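Local coordinates for soluble lytic transglycosylase B3 (Pseudomonas aeruginosa, PDB 5ANZ), which probably cleaves the glycan strands of bacterial peptidoglycan as a lytic transglycosylase that takes part in cell-wall turnover, and carries a bound calcium ion, at residues A139-E144 with Y332-V336; M202-F207 with I227-P231. One frame throughout, in Å; residues are numbered along the deposited sequence.

Contact 1. Residues A139-E144 with Y332-V336; sequences AIWGME and YALAV
The helical segments A139-E144 and Y332-V336 approach to 10.0 Å between their axes and run at 129° to each other; the nearest CA pair, A139 and V336, is 5.6 Å apart. Here CB of A139 rests 3.5 Å from the carbonyl O of V336, a small side chain consistent with the close approach. V336 presents both methyls: CG1 meets CD1 of I140 at 3.8 Å, and CG2 meets CG of M143 at 3.7 Å while also lying over one face of the Y332 ring, toward its rim. M143, bent at chi2 and chi3, curls its CE onto CB of A335 (3.6 Å). Y332 sends its ring across to the first helix because CG stands anti to the backbone N (chi1 170°). Its hydroxyl gives a short but weak hydrogen bond, OH to OE2 of E144, 2.6 Å, with carboxylate and ring planes 60° apart; CD1 of I140 packs 3.4 Å from the same OH. E144 also touches Y326, seen elsewhere to bind N-acetyl-D-glucosamine, so this end probably borders the sugar site. The contact joins helices 134-145 and 330-343 inside the lysozyme-like transglycosylase domain, with helix 96-103 against M143 and A335 and helix 318-324 against Y332.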
# COMPACT_ATOMS: atom_id res chain seq x y z
N ALA A 139 -3.13 2.12 -12.72
CA ALA A 139 -1.89 2.06 -11.97
C ALA A 139 -2.01 1.16 -10.75
O ALA A 139 -1.10 0.41 -10.44
CB ALA A 139 -1.44 3.47 -11.56
N ILE A 140 -3.14 1.24 -10.06
CA ILE A 140 -3.35 0.39 -8.88
C ILE A 140 -3.36 -1.09 -9.33
O ILE A 140 -2.75 -1.96 -8.68
CB ILE A 140 -4.68 0.74 -8.17
CG1 ILE A 140 -4.60 2.12 -7.47
CG2 ILE A 140 -5.06 -0.38 -7.15
CD1 ILE A 140 -3.92 2.16 -6.10
N TRP A 141 -4.05 -1.34 -10.43
CA TRP A 141 -4.15 -2.68 -10.98
C TRP A 141 -2.75 -3.22 -11.31
O TRP A 141 -2.43 -4.37 -11.05
CB TRP A 141 -5.01 -2.61 -12.25
CG TRP A 141 -5.49 -3.90 -12.85
CD1 TRP A 141 -5.67 -5.12 -12.24
CD2 TRP A 141 -5.89 -4.06 -14.21
NE1 TRP A 141 -6.18 -6.01 -13.17
CE2 TRP A 141 -6.31 -5.39 -14.38
CE3 TRP A 141 -5.95 -3.19 -15.31
CZ2 TRP A 141 -6.78 -5.87 -15.60
CZ3 TRP A 141 -6.43 -3.66 -16.51
CH2 TRP A 141 -6.83 -4.99 -16.65
N GLY A 142 -1.91 -2.38 -11.89
CA GLY A 142 -0.53 -2.76 -12.16
C GLY A 142 0.26 -3.06 -10.90
O GLY A 142 1.00 -4.04 -10.84
N MET A 143 0.12 -2.20 -9.89
CA MET A 143 0.87 -2.38 -8.65
C MET A 143 0.37 -3.56 -7.83
O MET A 143 1.16 -4.21 -7.13
CB MET A 143 0.83 -1.09 -7.80
CG MET A 143 1.66 0.05 -8.37
SD MET A 143 3.41 -0.34 -8.48
CE MET A 143 3.80 -0.45 -6.72
N GLU A 144 -0.93 -3.85 -7.91
CA GLU A 144 -1.50 -4.89 -7.06
C GLU A 144 -1.29 -6.29 -7.61
O GLU A 144 -0.96 -7.20 -6.85
CB GLU A 144 -3.00 -4.64 -6.83
CG GLU A 144 -3.24 -3.46 -5.91
CD GLU A 144 -2.72 -3.70 -4.51
OE1 GLU A 144 -2.77 -4.87 -4.06
OE2 GLU A 144 -2.24 -2.75 -3.85
N TYR A 332 4.69 2.79 -1.69
CA TYR A 332 3.65 2.26 -2.56
C TYR A 332 2.83 3.36 -3.20
O TYR A 332 2.59 3.36 -4.41
CB TYR A 332 2.73 1.33 -1.77
CG TYR A 332 1.47 0.92 -2.52
CD1 TYR A 332 0.32 1.71 -2.48
CD2 TYR A 332 1.41 -0.27 -3.23
CE1 TYR A 332 -0.84 1.32 -3.14
CE2 TYR A 332 0.25 -0.66 -3.90
CZ TYR A 332 -0.86 0.15 -3.85
OH TYR A 332 -2.03 -0.23 -4.49
N ALA A 333 2.38 4.31 -2.39
CA ALA A 333 1.50 5.35 -2.92
C ALA A 333 2.27 6.25 -3.88
O ALA A 333 1.73 6.67 -4.90
CB ALA A 333 0.86 6.16 -1.79
N LEU A 334 3.55 6.50 -3.60
CA LEU A 334 4.37 7.27 -4.54
C LEU A 334 4.51 6.51 -5.87
O LEU A 334 4.37 7.12 -6.96
CB LEU A 334 5.75 7.56 -3.93
CG LEU A 334 6.70 8.42 -4.75
CD1 LEU A 334 6.07 9.74 -5.13
CD2 LEU A 334 7.97 8.64 -3.92
N ALA A 335 4.72 5.20 -5.78
CA ALA A 335 4.83 4.36 -6.99
C ALA A 335 3.55 4.41 -7.80
O ALA A 335 3.59 4.56 -9.02
CB ALA A 335 5.16 2.91 -6.64
N VAL A 336 2.40 4.26 -7.14
CA VAL A 336 1.14 4.37 -7.86
C VAL A 336 0.98 5.70 -8.59
O VAL A 336 0.61 5.73 -9.75
CB VAL A 336 -0.05 4.17 -6.90
CG1 VAL A 336 -1.36 4.50 -7.60
CG2 VAL A 336 -0.07 2.73 -6.42

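Contact 2. Residues M202-F207 with I227-P231; sequences MGQTQF and IWGSP
Q204 meets the I227-P231 segment with both its backbone and its side chain. Its backbone N donates to O of I227 at 2.8 Å, nearly straight at 170°. From there the side chain, extended beyond CG (chi2 -155°), runs on to W228, where NE2 reaches the carbonyl O at 3.0 Å. This second bond is equally straight at the hydrogen, and the acceptor lies close to the plane of the Q204 amide, yet the donor stands well above the carbonyl plane of W228. W141, outside the segment, holds OE1 of the same amide, which helps fix its rotation. The W228 indole folds back beside M202 and G203: SD of M202 comes to the ring edge, 3.7 Å from CZ2, in a Met-aromatic contact, and CD1 lies 3.6 Å from CA of G203, whose positive phi (66°) suits glycine. CG1 of I227 lies over one indole face, offset toward the rim. I227 brings CD1 to OG1 of T205 (3.3 Å), the two side chains crossing at about a right angle; the same OG1 lies over one face of the F207 ring. OG of S230, at the N-cap position, bonds to the backbone N of D233, a calcium ligand. Segment 227-231 thus lies between ligands D218-K224 and D233, a spacing that looks EF-hand-like, while 202-207 leads to I208 and T211, seen to bind N-acetyl-D-glucosamine in another structure.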
# COMPACT_ATOMS: atom_id res chain seq x y z
N MET A 202 -7.10 -11.05 -2.53
CA MET A 202 -7.70 -11.91 -3.55
C MET A 202 -7.68 -11.31 -4.94
O MET A 202 -7.94 -10.12 -5.13
CB MET A 202 -9.15 -12.23 -3.18
CG MET A 202 -9.32 -12.73 -1.78
SD MET A 202 -11.04 -13.21 -1.49
CE MET A 202 -11.91 -11.71 -1.88
N GLY A 203 -7.41 -12.15 -5.93
CA GLY A 203 -7.75 -11.80 -7.30
C GLY A 203 -6.99 -10.62 -7.88
O GLY A 203 -5.88 -10.33 -7.47
N GLN A 204 -7.61 -9.96 -8.85
CA GLN A 204 -6.91 -8.93 -9.60
C GLN A 204 -6.76 -7.67 -8.78
O GLN A 204 -5.80 -6.92 -8.98
CB GLN A 204 -7.65 -8.61 -10.89
CG GLN A 204 -7.84 -9.85 -11.76
CD GLN A 204 -8.00 -9.52 -13.22
OE1 GLN A 204 -7.49 -8.51 -13.70
NE2 GLN A 204 -8.68 -10.40 -13.96
N THR A 205 -7.70 -7.45 -7.87
CA THR A 205 -7.68 -6.24 -7.05
C THR A 205 -6.85 -6.41 -5.76
O THR A 205 -6.52 -5.43 -5.10
CB THR A 205 -9.11 -5.84 -6.66
OG1 THR A 205 -9.71 -6.93 -5.96
CG2 THR A 205 -9.93 -5.54 -7.91
N GLN A 206 -6.58 -7.66 -5.39
CA GLN A 206 -5.95 -8.01 -4.11
C GLN A 206 -6.73 -7.44 -2.92
O GLN A 206 -6.14 -7.04 -1.91
CB GLN A 206 -4.49 -7.55 -4.09
CG GLN A 206 -3.65 -8.31 -5.13
CD GLN A 206 -3.35 -9.74 -4.71
OE1 GLN A 206 -2.57 -9.99 -3.78
NE2 GLN A 206 -3.98 -10.70 -5.39
N PHE A 207 -8.06 -7.45 -3.05
CA PHE A 207 -8.94 -7.18 -1.91
C PHE A 207 -8.91 -8.32 -0.89
O PHE A 207 -9.04 -9.47 -1.30
CB PHE A 207 -10.39 -7.05 -2.35
CG PHE A 207 -10.76 -5.76 -3.06
CD1 PHE A 207 -9.87 -4.71 -3.19
CD2 PHE A 207 -12.07 -5.61 -3.54
CE1 PHE A 207 -10.28 -3.52 -3.81
CE2 PHE A 207 -12.48 -4.43 -4.14
CZ PHE A 207 -11.59 -3.39 -4.28
N ILE A 227 -13.81 -10.58 -9.16
CA ILE A 227 -12.57 -9.83 -9.25
C ILE A 227 -11.41 -10.74 -9.64
O ILE A 227 -10.27 -10.31 -9.66
CB ILE A 227 -12.21 -9.13 -7.91
CG1 ILE A 227 -12.08 -10.17 -6.80
CG2 ILE A 227 -13.29 -8.09 -7.54
CD1 ILE A 227 -11.54 -9.59 -5.48
N TRP A 228 -11.72 -12.00 -9.96
CA TRP A 228 -10.73 -12.95 -10.45
C TRP A 228 -10.67 -13.00 -11.98
O TRP A 228 -9.58 -12.93 -12.57
CB TRP A 228 -11.02 -14.36 -9.89
CG TRP A 228 -10.89 -14.39 -8.40
CD1 TRP A 228 -9.78 -14.74 -7.68
CD2 TRP A 228 -11.90 -14.05 -7.43
NE1 TRP A 228 -10.03 -14.63 -6.35
CE2 TRP A 228 -11.32 -14.21 -6.16
CE3 TRP A 228 -13.23 -13.62 -7.52
CZ2 TRP A 228 -12.02 -13.95 -4.97
CZ3 TRP A 228 -13.93 -13.35 -6.33
CH2 TRP A 228 -13.32 -13.52 -5.08
N GLY A 229 -11.82 -13.14 -12.61
CA GLY A 229 -11.87 -13.40 -14.04
C GLY A 229 -12.49 -12.32 -14.90
O GLY A 229 -12.51 -12.43 -16.13
N SER A 230 -13.02 -11.27 -14.27
CA SER A 230 -13.69 -10.22 -15.03
C SER A 230 -12.98 -8.88 -14.93
O SER A 230 -13.02 -8.26 -13.88
CB SER A 230 -15.12 -10.03 -14.52
OG SER A 230 -15.66 -8.83 -15.06
N PRO A 231 -12.35 -8.43 -16.02
CA PRO A 231 -11.68 -7.12 -15.91
C PRO A 231 -12.68 -6.01 -15.53
O PRO A 231 -12.34 -5.13 -14.73
CB PRO A 231 -11.11 -6.90 -17.31
CG PRO A 231 -10.98 -8.29 -17.89
CD PRO A 231 -12.13 -9.07 -17.33

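Both contacts are largely buried in the transglycosylase domain, and contact 2 is nested within the chain loop closed by contact 1. The centre of contact 1 is about 8 Å from the centre of the chain, that of contact 2 about 16 Å. Contact 1 joins two helices chiefly by apolar packing with one weak polar bond; contact 2 joins irregular loops, where two straight hydrogen bonds to backbone carbonyls supplement the packing. Their centres are about 15 Å apart, but they touch directly. NE1 of W141, whose side chain starts away from 332-336, hydrogen-bonds OE1 of Q204 at 2.9 Å, and E144 OE1 packs 3.2 Å from CB of Q206. Y326 bridges them as well, touching E144 and F207.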